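Local coordinates for pyridoxamine 5'-phosphate oxidase-related, FMN-binding protein (Mycobacterium smegmatis, PDB 6ECI) that binds flavin-adenine dinucleotide and probably sequesters it, helping mycobacteria withstand hypoxic and oxidative stress, at residues E11-L16 with F39-R44. Sequence-based numbering, arbitrary orientation.
Sequences ECWDLL and FVVQNR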
loop_
_atom_site.group_PDB
_atom_site.type_symbol
_atom_site.label_atom_id
_atom_site.label_comp_id
_atom_site.label_asym_id
_atom_site.label_seq_id
_atom_site.Cartn_x
_atom_site.Cartn_y
_atom_site.Cartn_z
ATOM N N GLU B 11 15.325 -12.517 3.399
ATOM C CA GLU B 11 15.047 -11.929 2.093
ATOM C C GLU B 11 14.106 -10.739 2.222
ATOM O O GLU B 11 14.293 -9.718 1.552
ATOM C CB GLU B 11 14.461 -12.983 1.153
ATOM C CG GLU B 11 15.308 -14.242 1.024
ATOM C CD GLU B 11 14.550 -15.410 0.413
ATOM O OE1 GLU B 11 14.616 -15.587 -0.819
ATOM O OE2 GLU B 11 13.888 -16.155 1.164
ATOM N N CYS B 12 13.100 -10.846 3.096
ATOM C CA CYS B 12 12.118 -9.776 3.245
ATOM C C CYS B 12 12.768 -8.492 3.749
ATOM O O CYS B 12 12.559 -7.413 3.181
ATOM C CB CYS B 12 11.003 -10.214 4.195
ATOM S SG CYS B 12 10.015 -11.620 3.636
ATOM N N TRP B 13 13.556 -8.588 4.824
ATOM C CA TRP B 13 14.145 -7.390 5.414
ATOM C C TRP B 13 15.099 -6.697 4.450
ATOM O O TRP B 13 15.229 -5.468 4.485
ATOM C CB TRP B 13 14.865 -7.741 6.717
ATOM C CG TRP B 13 13.931 -8.040 7.847
ATOM C CD1 TRP B 13 13.718 -9.253 8.437
ATOM C CD2 TRP B 13 13.076 -7.111 8.517
ATOM N NE1 TRP B 13 12.781 -9.134 9.434
ATOM C CE2 TRP B 13 12.371 -7.829 9.504
ATOM C CE3 TRP B 13 12.835 -5.741 8.378
ATOM C CZ2 TRP B 13 11.444 -7.223 10.350
ATOM C CZ3 TRP B 13 11.915 -5.141 9.218
ATOM C CH2 TRP B 13 11.231 -5.881 10.192
ATOM N N ASP B 14 15.767 -7.459 3.580
ATOM C CA ASP B 14 16.624 -6.839 2.576
ATOM C C ASP B 14 15.814 -6.306 1.402
ATOM O O ASP B 14 16.083 -5.204 0.912
ATOM C CB ASP B 14 17.680 -7.832 2.093
ATOM C CG ASP B 14 18.904 -7.853 2.983
ATOM O OD1 ASP B 14 19.192 -6.816 3.617
ATOM O OD2 ASP B 14 19.579 -8.903 3.048
ATOM N N LEU B 15 14.819 -7.069 0.938
ATOM C CA LEU B 15 13.958 -6.585 -0.136
ATOM C C LEU B 15 13.305 -5.260 0.237
ATOM O O LEU B 15 13.120 -4.388 -0.620
ATOM C CB LEU B 15 12.896 -7.629 -0.475
ATOM C CG LEU B 15 13.351 -8.796 -1.354
ATOM C CD1 LEU B 15 12.205 -9.751 -1.602
ATOM C CD2 LEU B 15 13.922 -8.288 -2.663
ATOM N N LEU B 16 12.963 -5.085 1.515
ATOM C CA LEU B 16 12.415 -3.810 1.968
ATOM C C LEU B 16 13.411 -2.673 1.788
ATOM O O LEU B 16 13.009 -1.530 1.539
ATOM C CB LEU B 16 11.987 -3.912 3.432
ATOM C CG LEU B 16 10.694 -4.678 3.700
ATOM C CD1 LEU B 16 10.329 -4.615 5.175
ATOM C CD2 LEU B 16 9.577 -4.113 2.842
ATOM N N PHE B 39 10.184 5.431 4.274
ATOM C CA PHE B 39 10.685 4.574 5.341
ATOM C C PHE B 39 12.096 4.105 5.021
ATOM O O PHE B 39 12.526 4.103 3.865
ATOM C CB PHE B 39 9.783 3.354 5.545
ATOM C CG PHE B 39 10.017 2.256 4.540
ATOM C CD1 PHE B 39 9.439 2.318 3.278
ATOM C CD2 PHE B 39 10.821 1.170 4.851
ATOM C CE1 PHE B 39 9.655 1.313 2.345
ATOM C CE2 PHE B 39 11.043 0.165 3.924
ATOM C CZ PHE B 39 10.456 0.237 2.667
ATOM N N VAL B 40 12.813 3.698 6.073
ATOM C CA VAL B 40 14.017 2.885 5.949
ATOM C C VAL B 40 13.949 1.769 6.980
ATOM O O VAL B 40 13.228 1.849 7.978
ATOM C CB VAL B 40 15.334 3.678 6.124
ATOM C CG1 VAL B 40 15.320 4.943 5.302
ATOM C CG2 VAL B 40 15.581 3.990 7.588
ATOM N N VAL B 41 14.722 0.719 6.721
ATOM C CA VAL B 41 14.808 -0.441 7.598
ATOM C C VAL B 41 16.042 -0.290 8.473
ATOM O O VAL B 41 17.136 -0.003 7.969
ATOM C CB VAL B 41 14.864 -1.744 6.786
ATOM C CG1 VAL B 41 15.028 -2.934 7.708
ATOM C CG2 VAL B 41 13.616 -1.887 5.937
ATOM N N GLN B 42 15.869 -0.476 9.781
ATOM C CA GLN B 42 16.965 -0.394 10.745
ATOM C C GLN B 42 16.812 -1.535 11.740
ATOM O O GLN B 42 15.905 -1.504 12.578
ATOM C CB GLN B 42 16.971 0.949 11.474
ATOM C CG GLN B 42 17.552 2.106 10.696
ATOM C CD GLN B 42 17.776 3.316 11.575
ATOM O OE1 GLN B 42 17.147 3.456 12.625
ATOM N NE2 GLN B 42 18.678 4.199 11.156
ATOM N N ASN B 43 17.697 -2.527 11.654
ATOM C CA ASN B 43 17.759 -3.639 12.605
ATOM C C ASN B 43 16.396 -4.315 12.758
ATOM O O ASN B 43 15.836 -4.413 13.854
ATOM C CB ASN B 43 18.286 -3.169 13.964
ATOM C CG ASN B 43 19.591 -2.413 13.853
ATOM O OD1 ASN B 43 19.697 -1.270 14.295
ATOM N ND2 ASN B 43 20.597 -3.048 13.260
ATOM N N ARG B 44 15.870 -4.783 11.627
ATOM C CA ARG B 44 14.572 -5.458 11.585
ATOM C C ARG B 44 13.490 -4.602 12.239
ATOM O O ARG B 44 12.662 -5.090 13.009
ATOM C CB ARG B 44 14.648 -6.844 12.231
ATOM C CG ARG B 44 15.877 -7.632 11.821
ATOM C CD ARG B 44 15.621 -9.125 11.742
ATOM N NE ARG B 44 16.361 -9.718 10.630
ATOM C CZ ARG B 44 16.254 -10.984 10.238
ATOM N NH1 ARG B 44 15.437 -11.814 10.874
ATOM N NH2 ARG B 44 16.971 -11.420 9.210
#
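W13 and L16, one turn apart on helix 11-16, face strand 39-41 and the turn after it, with the short helix and strand axes 8.7 Å apart at closest and their N-to-C directions 140° apart. The contact joins the N-terminal helix to the antiparallel split beta-barrel of the flavin/deazaflavin-dependent oxidoreductases, at the place where strand 31-41 turns back into strand 46-49. No hydrogen bond crosses it. W13 contributes most: beside the backbone N (chi1 -73°), its CG carries the indole out over the turn, where R44 covers one face. The CA of R44 makes a CH-pi contact 3.5 Å from the centroid of the six-membered ring, almost on the ring normal. Both N43 and R44 have positive phi, and this bend of the chain brings the R44 backbone against the indole. Further along, the R44 side chain bends back along the CD1-NE1 rim of the five-membered ring, with W13 CD1 beneath one face of the guanidinium, whose plane lies 26° from that of the indole; W13 CD1 comes 3.5 Å from R44 NE. The two branches of V41 divide the work. CG1, anti to the backbone N, reaches W13 CE3 at 3.6 Å, while CG2 packs 3.6 Å from L16 CB and meets the F39 ring at its edge. Beyond the pair of segments, L16 and F39 both touch A69 of strand 64-72; the F39 ring packs edge-to-face with F67, and the F39 side chain lies about 7 Å from the bound FAD. At the F39 end of the contact, F39 CZ lies 3.3 Å from the carbonyl O of L16.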